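PDB 4ZA6: TetR family transcriptional regulator from Rhodococcus erythropolis, which probably represses transcription by binding DNA as a TetR-family regulator, and is linked to control of qsdA and the degradation of N-acyl-homoserine lactone quorum-sensing signals. Local coordinates for residues 68-73 and 79-84; 75-80 and 125-130; 147-152 and 178-183; 60-65 and 86-91. All blocks are in the same frame, centred on the assembly; numbering follows the deposited sequence.

Contact 1 of 4, residues 68-73 and 79-84; sequences SQASGQ and LDVFGR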
loop_
_atom_site.group_PDB
_atom_site.type_symbol
_atom_site.label_atom_id
_atom_site.label_comp_id
_atom_site.label_asym_id
_atom_site.label_seq_id
_atom_site.Cartn_x
_atom_site.Cartn_y
_atom_site.Cartn_z
ATOM N N SER A 68 -9.410 -10.474 5.987
ATOM C CA SER A 68 -10.476 -11.482 6.010
ATOM C C SER A 68 -9.892 -12.908 5.986
ATOM O O SER A 68 -10.520 -13.826 6.505
ATOM C CB SER A 68 -11.455 -11.263 4.853
ATOM O OG SER A 68 -10.853 -11.485 3.587
ATOM N N GLN A 69 -8.679 -13.082 5.407
ATOM C CA GLN A 69 -8.027 -14.396 5.280
ATOM C C GLN A 69 -7.032 -14.738 6.396
ATOM O O GLN A 69 -6.742 -15.917 6.609
ATOM C CB GLN A 69 -7.400 -14.559 3.882
ATOM C CG GLN A 69 -8.475 -14.700 2.786
ATOM C CD GLN A 69 -7.983 -14.775 1.362
ATOM O OE1 GLN A 69 -8.693 -15.242 0.463
ATOM N NE2 GLN A 69 -6.795 -14.260 1.100
ATOM N N ALA A 70 -6.547 -13.731 7.131
ATOM C CA ALA A 70 -5.591 -13.961 8.228
ATOM C C ALA A 70 -6.167 -14.751 9.399
ATOM O O ALA A 70 -7.348 -14.616 9.716
ATOM C CB ALA A 70 -5.005 -12.650 8.717
ATOM N N SER A 71 -5.304 -15.551 10.049
ATOM C CA SER A 71 -5.618 -16.428 11.166
ATOM C C SER A 71 -5.249 -15.806 12.502
ATOM O O SER A 71 -4.331 -14.988 12.581
ATOM C CB SER A 71 -4.840 -17.742 11.038
ATOM O OG SER A 71 -4.836 -18.324 9.746
ATOM N N GLY A 72 -5.908 -16.297 13.545
ATOM C CA GLY A 72 -5.638 -15.956 14.937
ATOM C C GLY A 72 -6.095 -14.599 15.415
ATOM O O GLY A 72 -6.976 -13.988 14.811
ATOM N N GLN A 73 -5.527 -14.160 16.548
ATOM C CA GLN A 73 -5.850 -12.885 17.199
ATOM C C GLN A 73 -4.559 -12.204 17.639
ATOM O O GLN A 73 -3.496 -12.812 17.590
ATOM C CB GLN A 73 -6.743 -13.135 18.431
ATOM C CG GLN A 73 -8.195 -13.451 18.070
ATOM C CD GLN A 73 -8.659 -14.810 18.534
ATOM O OE1 GLN A 73 -7.865 -15.695 18.890
ATOM N NE2 GLN A 73 -9.969 -15.022 18.487
ATOM N N LEU A 79 0.677 -10.021 12.494
ATOM C CA LEU A 79 1.806 -10.569 11.765
ATOM C C LEU A 79 1.350 -11.308 10.515
ATOM O O LEU A 79 1.943 -11.128 9.452
ATOM C CB LEU A 79 2.697 -11.450 12.652
ATOM C CG LEU A 79 3.661 -10.700 13.580
ATOM C CD1 LEU A 79 4.322 -11.681 14.579
ATOM C CD2 LEU A 79 4.782 -10.035 12.806
ATOM N N ASP A 80 0.278 -12.075 10.620
ATOM C CA ASP A 80 -0.263 -12.797 9.475
ATOM C C ASP A 80 -0.774 -11.854 8.375
ATOM O O ASP A 80 -0.512 -12.099 7.197
ATOM C CB ASP A 80 -1.368 -13.758 9.915
ATOM C CG ASP A 80 -1.748 -14.773 8.859
ATOM O OD1 ASP A 80 -0.913 -15.051 7.966
ATOM O OD2 ASP A 80 -2.824 -15.349 8.972
ATOM N N VAL A 81 -1.519 -10.803 8.747
ATOM C CA VAL A 81 -2.054 -9.821 7.771
ATOM C C VAL A 81 -0.879 -9.199 6.997
ATOM O O VAL A 81 -0.910 -9.190 5.768
ATOM C CB VAL A 81 -2.906 -8.721 8.462
ATOM C CG1 VAL A 81 -3.166 -7.538 7.531
ATOM C CG2 VAL A 81 -4.222 -9.293 8.995
ATOM N N PHE A 82 0.166 -8.725 7.715
ATOM C CA PHE A 82 1.340 -8.076 7.095
ATOM C C PHE A 82 2.130 -8.976 6.196
ATOM O O PHE A 82 2.569 -8.523 5.143
ATOM C CB PHE A 82 2.249 -7.404 8.141
ATOM C CG PHE A 82 1.811 -5.986 8.392
ATOM C CD1 PHE A 82 2.335 -4.937 7.642
ATOM C CD2 PHE A 82 0.832 -5.704 9.336
ATOM C CE1 PHE A 82 1.895 -3.631 7.836
ATOM C CE2 PHE A 82 0.372 -4.396 9.511
ATOM C CZ PHE A 82 0.914 -3.372 8.764
ATOM N N GLY A 83 2.322 -10.227 6.615
ATOM C CA GLY A 83 3.016 -11.222 5.813
ATOM C C GLY A 83 2.277 -11.455 4.506
ATOM O O GLY A 83 2.888 -11.441 3.436
ATOM N N ARG A 84 0.932 -11.615 4.588
ATOM C CA ARG A 84 0.038 -11.813 3.443
ATOM C C ARG A 84 0.086 -10.631 2.481
ATOM O O ARG A 84 0.224 -10.841 1.264
ATOM C CB ARG A 84 -1.402 -12.043 3.908
ATOM C CG ARG A 84 -1.669 -13.454 4.394
ATOM C CD ARG A 84 -3.066 -13.591 4.964
ATOM N NE ARG A 84 -3.262 -14.928 5.520
ATOM C CZ ARG A 84 -3.705 -15.964 4.823
ATOM N NH1 ARG A 84 -4.008 -15.826 3.537
ATOM N NH2 ARG A 84 -3.844 -17.147 5.402
HETATM O O HOH W 1 -2.662 -18.301 7.959
#
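The short loop between helix 47-69 and helix 74-90 is fastened where Ser71 meets Asp80. Ser71 N donates to Asp80 OD2 at 2.7 Å, nearly straight at 170°, and approaches the oxygen almost along its C-O axis. Asp80 reaches the loop because its CG lies anti to the backbone N (chi1 -166°). The same OD2 accepts a hydrogen bond from a water, 3.1 Å away, which also contacts Ser71 OG at 2.8 Å and takes one from Arg84 NH2 at 3.0 Å. The other oxygen, OD1, forms a weak salt bridge with Arg84 NE at 3.4 Å, one helical turn on. This is a short helix-loop-helix connection in which the first helix ends at Gln69 and the carboxylate of the second receives a backbone N-H just beyond that end. Arg84, extended from CG to NE, lays one guanidinium face under Gln69 O, which lies 3.3 Å above the plane and off-centre; NH1 also approaches Gln69 CB. A leucine in place of Arg84 would probably leave Asp80 OD1 without its cationic mate and the water without its donor from this side chain. On the inner side, Ala70 CB presses closely against Val81 CG2, at 3.5 Å.

Contact 2 of 4, residues 75-80 and 125-130; sequences PEYILD and AEILQS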
loop_
_atom_site.group_PDB
_atom_site.type_symbol
_atom_site.label_atom_id
_atom_site.label_comp_id
_atom_site.label_asym_id
_atom_site.label_seq_id
_atom_site.Cartn_x
_atom_site.Cartn_y
_atom_site.Cartn_z
ATOM N N PRO A 75 -1.140 -10.019 18.255
ATOM C CA PRO A 75 0.073 -9.870 17.430
ATOM C C PRO A 75 0.269 -10.961 16.379
ATOM O O PRO A 75 0.820 -10.673 15.339
ATOM C CB PRO A 75 1.204 -9.865 18.453
ATOM C CG PRO A 75 0.547 -9.501 19.763
ATOM C CD PRO A 75 -0.796 -10.144 19.686
ATOM N N GLU A 76 -0.218 -12.176 16.620
ATOM C CA GLU A 76 -0.088 -13.253 15.635
ATOM C C GLU A 76 -0.957 -12.994 14.391
ATOM O O GLU A 76 -0.525 -13.293 13.271
ATOM C CB GLU A 76 -0.322 -14.649 16.260
ATOM C CG GLU A 76 -1.282 -14.705 17.429
ATOM C CD GLU A 76 -0.723 -14.584 18.830
ATOM O OE1 GLU A 76 -0.235 -15.602 19.372
ATOM O OE2 GLU A 76 -0.827 -13.481 19.410
ATOM N N TYR A 77 -2.144 -12.376 14.588
ATOM C CA TYR A 77 -3.065 -12.005 13.496
ATOM C C TYR A 77 -2.471 -10.854 12.711
ATOM O O TYR A 77 -2.516 -10.883 11.480
ATOM C CB TYR A 77 -4.460 -11.639 14.043
ATOM C CG TYR A 77 -5.404 -11.004 13.042
ATOM C CD1 TYR A 77 -6.173 -11.786 12.187
ATOM C CD2 TYR A 77 -5.552 -9.622 12.975
ATOM C CE1 TYR A 77 -7.053 -11.206 11.275
ATOM C CE2 TYR A 77 -6.433 -9.032 12.071
ATOM C CZ TYR A 77 -7.172 -9.828 11.215
ATOM O OH TYR A 77 -8.041 -9.254 10.321
ATOM N N ILE A 78 -1.934 -9.824 13.415
ATOM C CA ILE A 78 -1.332 -8.651 12.785
ATOM C C ILE A 78 -0.146 -9.097 11.947
ATOM O O ILE A 78 -0.012 -8.671 10.806
ATOM C CB ILE A 78 -0.947 -7.573 13.835
ATOM C CG1 ILE A 78 -2.211 -7.025 14.556
ATOM C CG2 ILE A 78 -0.145 -6.439 13.181
ATOM C CD1 ILE A 78 -1.963 -6.527 15.999
ATOM N N LEU A 79 0.677 -10.021 12.494
ATOM C CA LEU A 79 1.806 -10.569 11.765
ATOM C C LEU A 79 1.350 -11.308 10.515
ATOM O O LEU A 79 1.943 -11.128 9.452
ATOM C CB LEU A 79 2.697 -11.450 12.652
ATOM C CG LEU A 79 3.661 -10.700 13.580
ATOM C CD1 LEU A 79 4.322 -11.681 14.579
ATOM C CD2 LEU A 79 4.782 -10.035 12.806
ATOM N N ASP A 80 0.278 -12.075 10.620
ATOM C CA ASP A 80 -0.263 -12.797 9.475
ATOM C C ASP A 80 -0.774 -11.854 8.375
ATOM O O ASP A 80 -0.512 -12.099 7.197
ATOM C CB ASP A 80 -1.368 -13.758 9.915
ATOM C CG ASP A 80 -1.748 -14.773 8.859
ATOM O OD1 ASP A 80 -0.913 -15.051 7.966
ATOM O OD2 ASP A 80 -2.824 -15.349 8.972
ATOM N N ALA A 125 -3.921 1.192 11.599
ATOM C CA ALA A 125 -4.491 1.811 12.800
ATOM C C ALA A 125 -5.841 1.141 13.171
ATOM O O ALA A 125 -6.103 0.881 14.337
ATOM C CB ALA A 125 -4.695 3.313 12.555
ATOM N N GLU A 126 -6.669 0.863 12.170
ATOM C CA GLU A 126 -7.978 0.204 12.303
ATOM C C GLU A 126 -7.795 -1.250 12.813
ATOM O O GLU A 126 -8.525 -1.691 13.716
ATOM C CB GLU A 126 -8.703 0.255 10.953
ATOM C CG GLU A 126 -10.064 -0.421 10.934
ATOM C CD GLU A 126 -10.531 -0.819 9.549
ATOM O OE1 GLU A 126 -10.175 -0.130 8.563
ATOM O OE2 GLU A 126 -11.282 -1.813 9.456
ATOM N N ILE A 127 -6.822 -1.974 12.244
ATOM C CA ILE A 127 -6.464 -3.345 12.640
ATOM C C ILE A 127 -6.028 -3.338 14.123
ATOM O O ILE A 127 -6.484 -4.173 14.909
ATOM C CB ILE A 127 -5.366 -3.951 11.721
ATOM C CG1 ILE A 127 -5.931 -4.300 10.333
ATOM C CG2 ILE A 127 -4.735 -5.201 12.364
ATOM C CD1 ILE A 127 -4.894 -4.209 9.177
ATOM N N LEU A 128 -5.163 -2.388 14.493
ATOM C CA LEU A 128 -4.675 -2.237 15.862
ATOM C C LEU A 128 -5.802 -1.934 16.829
ATOM O O LEU A 128 -5.892 -2.583 17.875
ATOM C CB LEU A 128 -3.579 -1.161 15.959
ATOM C CG LEU A 128 -2.276 -1.464 15.225
ATOM C CD1 LEU A 128 -1.338 -0.278 15.257
ATOM C CD2 LEU A 128 -1.595 -2.709 15.776
ATOM N N GLN A 129 -6.696 -0.999 16.463
ATOM C CA GLN A 129 -7.819 -0.610 17.313
ATOM C C GLN A 129 -8.773 -1.773 17.522
ATOM O O GLN A 129 -9.210 -1.974 18.647
ATOM C CB GLN A 129 -8.552 0.617 16.747
ATOM C CG GLN A 129 -9.668 1.161 17.656
ATOM C CD GLN A 129 -9.154 1.719 18.964
ATOM O OE1 GLN A 129 -9.375 1.158 20.045
ATOM N NE2 GLN A 129 -8.453 2.837 18.896
ATOM N N SER A 130 -9.079 -2.547 16.468
ATOM C CA SER A 130 -9.981 -3.700 16.594
ATOM C C SER A 130 -9.385 -4.758 17.510
ATOM O O SER A 130 -10.111 -5.314 18.328
ATOM C CB SER A 130 -10.392 -4.263 15.233
ATOM O OG SER A 130 -9.315 -4.847 14.515
#
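Ile78 faces Ile127 and Leu128 across the junction of helix 74-90 with helix 115-133. Its CB leaves the backbone toward the partner helix, and the two branches then part. CG2 turns to Leu181 of helix 170-181, whereas CG1, placed beside the backbone N (chi1 -64°), meets Ile127 CG2 at 3.8 Å. The chain continues to CD1, which ends against Leu128 CD2, again at 3.8 Å. The Ile78 and Ile127 side chains lie alongside each other, pointing opposite ways, and Leu128 meets Ile78 roughly at right angles. CG1 and CD1 thus engage two consecutive residues, Ile127 and Leu128. The helices belong to the all-helical C-terminal domain of the TetR family, where they pack nearly antiparallel: the short segments run at 159° to each other, with axes 10.7 Å apart. Beside the isoleucine pair, Ile127 CG2 also touches the Tyr77 ring at its edge, 4.2 Å from CE2 and near the ring plane. Tyr77 OH reaches farther, to a hydrogen bond with the backbone oxygen of Met67 on helix 47-69, which fixes the far end of the ring. Ile127 likewise packs on Tyr63 and Met67 of that helix, while Leu128 leans on Leu146 and Pro143 of helix 143-158.

Contact 3 of 4, residues 147-152 and 178-183; sequences GEALVR and ALLLGV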
loop_
_atom_site.group_PDB
_atom_site.type_symbol
_atom_site.label_atom_id
_atom_site.label_comp_id
_atom_site.label_asym_id
_atom_site.label_seq_id
_atom_site.Cartn_x
_atom_site.Cartn_y
_atom_site.Cartn_z
ATOM N N GLY A 147 0.452 2.470 13.750
ATOM C CA GLY A 147 0.104 2.154 12.363
ATOM C C GLY A 147 1.053 2.843 11.397
ATOM O O GLY A 147 1.604 2.202 10.505
ATOM N N GLU A 148 1.283 4.153 11.592
ATOM C CA GLU A 148 2.229 4.937 10.798
ATOM C C GLU A 148 3.662 4.378 10.962
ATOM O O GLU A 148 4.374 4.227 9.968
ATOM C CB GLU A 148 2.142 6.433 11.194
ATOM C CG GLU A 148 3.176 7.336 10.542
ATOM C CD GLU A 148 3.093 7.578 9.047
ATOM O OE1 GLU A 148 2.083 7.191 8.418
ATOM O OE2 GLU A 148 4.042 8.188 8.508
ATOM N N ALA A 149 4.052 4.018 12.207
ATOM C CA ALA A 149 5.380 3.469 12.511
ATOM C C ALA A 149 5.614 2.118 11.820
ATOM O O ALA A 149 6.679 1.914 11.250
ATOM C CB ALA A 149 5.563 3.330 14.010
ATOM N N LEU A 150 4.611 1.222 11.855
ATOM C CA LEU A 150 4.680 -0.098 11.217
ATOM C C LEU A 150 4.900 0.057 9.707
ATOM O O LEU A 150 5.788 -0.581 9.166
ATOM C CB LEU A 150 3.399 -0.940 11.481
ATOM C CG LEU A 150 3.221 -1.623 12.867
ATOM C CD1 LEU A 150 2.043 -2.578 12.856
ATOM C CD2 LEU A 150 4.451 -2.443 13.266
ATOM N N VAL A 151 4.135 0.952 9.051
ATOM C CA VAL A 151 4.235 1.206 7.611
ATOM C C VAL A 151 5.627 1.747 7.266
ATOM O O VAL A 151 6.271 1.235 6.336
ATOM C CB VAL A 151 3.103 2.177 7.153
ATOM C CG1 VAL A 151 3.327 2.703 5.723
ATOM C CG2 VAL A 151 1.750 1.496 7.271
ATOM N N ARG A 152 6.076 2.782 7.993
ATOM C CA ARG A 152 7.388 3.416 7.753
ATOM C C ARG A 152 8.568 2.456 7.896
ATOM O O ARG A 152 9.534 2.596 7.155
ATOM C CB ARG A 152 7.606 4.612 8.692
ATOM C CG ARG A 152 6.673 5.812 8.454
ATOM C CD ARG A 152 7.008 6.604 7.216
ATOM N NE ARG A 152 8.303 7.277 7.351
ATOM C CZ ARG A 152 8.911 7.908 6.353
ATOM N NH1 ARG A 152 8.367 7.925 5.145
ATOM N NH2 ARG A 152 10.078 8.506 6.549
ATOM N N ALA A 178 6.996 -7.361 14.919
ATOM C CA ALA A 178 7.028 -8.107 16.191
ATOM C C ALA A 178 7.635 -7.236 17.301
ATOM O O ALA A 178 7.003 -7.037 18.327
ATOM C CB ALA A 178 7.855 -9.371 16.037
ATOM N N LEU A 179 8.834 -6.663 17.051
ATOM C CA LEU A 179 9.541 -5.770 17.978
ATOM C C LEU A 179 8.700 -4.567 18.342
ATOM O O LEU A 179 8.633 -4.216 19.508
ATOM C CB LEU A 179 10.873 -5.324 17.351
ATOM C CG LEU A 179 11.727 -4.340 18.129
ATOM C CD1 LEU A 179 12.418 -5.016 19.342
ATOM C CD2 LEU A 179 12.742 -3.690 17.213
ATOM N N LEU A 180 8.019 -3.954 17.364
ATOM C CA LEU A 180 7.142 -2.823 17.642
ATOM C C LEU A 180 5.940 -3.236 18.518
ATOM O O LEU A 180 5.505 -2.458 19.358
ATOM C CB LEU A 180 6.649 -2.185 16.340
ATOM C CG LEU A 180 6.607 -0.669 16.393
ATOM C CD1 LEU A 180 7.806 -0.068 15.716
ATOM C CD2 LEU A 180 5.307 -0.122 15.818
ATOM N N LEU A 181 5.438 -4.461 18.342
ATOM C CA LEU A 181 4.298 -4.979 19.106
ATOM C C LEU A 181 4.703 -5.556 20.482
ATOM O O LEU A 181 3.841 -5.980 21.252
ATOM C CB LEU A 181 3.565 -6.064 18.295
ATOM C CG LEU A 181 2.969 -5.701 16.934
ATOM C CD1 LEU A 181 2.366 -6.929 16.267
ATOM C CD2 LEU A 181 1.969 -4.559 17.019
ATOM N N GLY A 182 6.000 -5.631 20.751
ATOM C CA GLY A 182 6.506 -6.181 21.996
ATOM C C GLY A 182 6.473 -7.702 22.050
ATOM O O GLY A 182 6.390 -8.264 23.140
ATOM N N VAL A 183 6.528 -8.384 20.888
ATOM C CA VAL A 183 6.530 -9.865 20.832
ATOM C C VAL A 183 7.811 -10.426 20.217
ATOM O O VAL A 183 8.546 -9.709 19.562
ATOM C CB VAL A 183 5.266 -10.497 20.188
ATOM C CG1 VAL A 183 4.020 -10.178 20.996
ATOM C CG2 VAL A 183 5.112 -10.104 18.722
#
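Apolar packing between Leu150 and Leu180, with Ala149 alongside, joins helix 143-158 to the last turn of helix 170-181 in the C-terminal domain. Leu150 CD2 is the main point of touch: it lies 3.6 Å from Leu180 CD2 and 3.8 Å from Leu180 CB. The CB of Leu150 leaves its backbone off to the side of the other helix, but CG, set beside the backbone N (chi1 -77°), brings CD2 round to the partner. Leu180 instead sends its CB toward helix 143-158 and drives CD2 between Leu150 and the methyl of Ala149, whose CB is 3.9 Å from that atom. Leu146 and Ile153 of the same helix also touch Leu180, and Leu150 packs in turn on Thr124 of helix 115-133. Just past the contact helix 170-181 finishes in a Schellman motif, with Gly182 at positive phi (77°) and Val183 N bonded to Ala178 O at 2.9 Å. Every atom that meets across the two segments is aliphatic carbon, so their direct attachment rests on shape and burial of hydrocarbon, with no polar pair to set its direction.

Contact 4 of 4, residues 60-65 and 86-91; sequences ERTYRK and MRSVES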
loop_
_atom_site.group_PDB
_atom_site.type_symbol
_atom_site.label_atom_id
_atom_site.label_comp_id
_atom_site.label_asym_id
_atom_site.label_seq_id
_atom_site.Cartn_x
_atom_site.Cartn_y
_atom_site.Cartn_z
ATOM N N GLU A 60 -5.513 -0.773 -0.453
ATOM C CA GLU A 60 -6.678 -1.012 0.417
ATOM C C GLU A 60 -7.284 -2.355 0.125
ATOM O O GLU A 60 -7.470 -3.129 1.052
ATOM C CB GLU A 60 -7.709 0.129 0.278
ATOM C CG GLU A 60 -9.012 -0.104 1.029
ATOM C CD GLU A 60 -9.787 1.166 1.332
ATOM O OE1 GLU A 60 -9.715 2.125 0.530
ATOM O OE2 GLU A 60 -10.455 1.210 2.391
ATOM N N ARG A 61 -7.539 -2.674 -1.167
ATOM C CA ARG A 61 -8.077 -3.989 -1.578
ATOM C C ARG A 61 -7.189 -5.154 -1.092
ATOM O O ARG A 61 -7.703 -6.147 -0.593
ATOM C CB ARG A 61 -8.260 -4.051 -3.100
ATOM C CG ARG A 61 -9.420 -3.166 -3.605
ATOM C CD ARG A 61 -9.755 -3.424 -5.072
ATOM N NE ARG A 61 -8.625 -3.173 -5.985
ATOM C CZ ARG A 61 -8.384 -2.018 -6.593
ATOM N NH1 ARG A 61 -9.174 -0.973 -6.383
ATOM N NH2 ARG A 61 -7.358 -1.900 -7.421
ATOM N N THR A 62 -5.861 -4.995 -1.165
ATOM C CA THR A 62 -4.878 -5.992 -0.710
ATOM C C THR A 62 -4.999 -6.222 0.797
ATOM O O THR A 62 -5.089 -7.379 1.232
ATOM C CB THR A 62 -3.467 -5.577 -1.162
ATOM O OG1 THR A 62 -3.485 -5.550 -2.578
ATOM C CG2 THR A 62 -2.368 -6.544 -0.687
ATOM N N TYR A 63 -5.040 -5.125 1.581
ATOM C CA TYR A 63 -5.169 -5.150 3.047
ATOM C C TYR A 63 -6.473 -5.831 3.485
ATOM O O TYR A 63 -6.454 -6.658 4.393
ATOM C CB TYR A 63 -5.151 -3.714 3.593
ATOM C CG TYR A 63 -3.812 -3.256 4.127
ATOM C CD1 TYR A 63 -3.457 -3.473 5.458
ATOM C CD2 TYR A 63 -2.938 -2.525 3.335
ATOM C CE1 TYR A 63 -2.230 -3.036 5.965
ATOM C CE2 TYR A 63 -1.699 -2.106 3.821
ATOM C CZ TYR A 63 -1.369 -2.323 5.150
ATOM O OH TYR A 63 -0.151 -1.907 5.642
ATOM N N ARG A 64 -7.604 -5.459 2.855
ATOM C CA ARG A 64 -8.939 -5.976 3.171
ATOM C C ARG A 64 -9.022 -7.464 2.940
ATOM O O ARG A 64 -9.663 -8.166 3.716
ATOM C CB ARG A 64 -10.021 -5.253 2.341
ATOM C CG ARG A 64 -10.074 -3.731 2.563
ATOM C CD ARG A 64 -10.773 -3.329 3.842
ATOM N NE ARG A 64 -10.810 -1.875 4.010
ATOM C CZ ARG A 64 -10.712 -1.273 5.184
ATOM N NH1 ARG A 64 -10.559 -1.985 6.290
ATOM N NH2 ARG A 64 -10.744 0.050 5.263
ATOM N N LYS A 65 -8.403 -7.947 1.860
ATOM C CA LYS A 65 -8.382 -9.371 1.530
ATOM C C LYS A 65 -7.549 -10.087 2.588
ATOM O O LYS A 65 -8.024 -11.042 3.190
ATOM C CB LYS A 65 -7.808 -9.590 0.113
ATOM C CG LYS A 65 -7.904 -11.040 -0.367
ATOM C CD LYS A 65 -7.255 -11.238 -1.721
ATOM C CE LYS A 65 -7.279 -12.686 -2.155
ATOM N NZ LYS A 65 -6.646 -12.881 -3.487
ATOM N N MET A 86 2.447 -8.225 2.235
ATOM C CA MET A 86 3.785 -8.111 1.638
ATOM C C MET A 86 4.079 -9.125 0.538
ATOM O O MET A 86 4.649 -8.760 -0.491
ATOM C CB MET A 86 4.873 -8.104 2.703
ATOM C CG MET A 86 4.839 -6.858 3.535
ATOM S SD MET A 86 6.294 -6.711 4.582
ATOM C CE MET A 86 5.822 -7.766 5.977
ATOM N N ARG A 87 3.670 -10.381 0.741
ATOM C CA ARG A 87 3.866 -11.431 -0.251
ATOM C C ARG A 87 2.967 -11.239 -1.455
ATOM O O ARG A 87 3.384 -11.559 -2.565
ATOM C CB ARG A 87 3.725 -12.821 0.379
ATOM C CG ARG A 87 4.894 -13.133 1.291
ATOM C CD ARG A 87 4.880 -14.550 1.833
ATOM N NE ARG A 87 4.283 -14.578 3.164
ATOM C CZ ARG A 87 4.967 -14.663 4.303
ATOM N NH1 ARG A 87 6.284 -14.798 4.289
ATOM N NH2 ARG A 87 4.331 -14.651 5.462
ATOM N N SER A 88 1.759 -10.644 -1.256
ATOM C CA SER A 88 0.834 -10.354 -2.358
ATOM C C SER A 88 1.411 -9.230 -3.231
ATOM O O SER A 88 1.382 -9.312 -4.455
ATOM C CB SER A 88 -0.542 -9.971 -1.825
ATOM O OG SER A 88 -1.406 -9.669 -2.906
ATOM N N VAL A 89 1.974 -8.218 -2.599
ATOM C CA VAL A 89 2.623 -7.093 -3.280
ATOM C C VAL A 89 3.872 -7.598 -4.042
ATOM O O VAL A 89 4.045 -7.254 -5.206
ATOM C CB VAL A 89 2.960 -5.958 -2.302
ATOM C CG1 VAL A 89 3.855 -4.894 -2.959
ATOM C CG2 VAL A 89 1.690 -5.326 -1.750
ATOM N N GLU A 90 4.701 -8.442 -3.402
ATOM C CA GLU A 90 5.899 -9.028 -4.023
ATOM C C GLU A 90 5.561 -9.845 -5.308
ATOM O O GLU A 90 6.314 -9.784 -6.282
ATOM C CB GLU A 90 6.658 -9.883 -2.981
ATOM C CG GLU A 90 7.970 -10.486 -3.460
ATOM C CD GLU A 90 8.541 -11.570 -2.560
ATOM O OE1 GLU A 90 7.753 -12.364 -1.994
ATOM O OE2 GLU A 90 9.785 -11.639 -2.436
ATOM N N SER A 91 4.423 -10.572 -5.316
ATOM C CA SER A 91 4.027 -11.385 -6.474
ATOM C C SER A 91 3.171 -10.634 -7.510
ATOM O O SER A 91 2.668 -11.254 -8.451
ATOM C CB SER A 91 3.340 -12.671 -6.009
ATOM O OG SER A 91 2.049 -12.413 -5.474
#
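Thr62 and Ser88 mark the nearest approach of two helical segments, 60-65 in helix 47-69 and 86-91 at the end of helix 74-90, with their CA atoms 7.4 Å apart. The second helix runs through Glu90, and Ser91 is the first residue to depart from helical geometry. The contact is small, burying 89 Å² in all. Thr62 carries it with its methyl: CG2 lies anti to the backbone N and reaches to 4.0 Å from both Ser88 CB and Ser88 OG, touching the serine along its CB-OG bond. Val89 CG2 adds a looser approach to the same methyl, at 4.4 Å. The hydroxyl of Thr62 is turned to its own helix instead, since OG1, beside the backbone N at chi1 -62°, is hydrogen-bonded to Ala58 O one turn back. Val89 also packs on Leu158 and Tyr159, which tie this place to the end of helix 143-158. In TetR-family regulators a long helix such as 47-69 links the N-terminal DNA-binding domain to the C-terminal helical domain, and this contact sets that helix against helix 74-90 of the C-terminal domain. A molecule of 2-methyl-2,4-pentanediol, probably from the crystallisation liquor, lies about 3 Å from the Thr62 side chain. The contact itself is a light meeting of a methyl with a serine and a valine; with the threonine hydroxyl engaged within its own helix, these two segments hold each other by van der Waals contact alone.

Overall arrangement
From the N terminus, helix 47-69 supplies the first half of contact 4 and then, at its end, that of contact 1. Contact 1 closes the short connection into helix 74-90 and does so within the larger loop that contact 4 completes at 86-91. Contact 2 starts at 75-80, on residues partly shared with contact 1, and closes only at 125-130, so it crosses contact 4; a salt bridge between Arg64 and Glu126 links these two directly. Contact 3 follows in series, joining helix 143-158 to helix 170-181. Leu181 packs back on Pro75 and Ile78, and Phe82 on Leu150, drawing the last helix against helix 74-90 in one bundle.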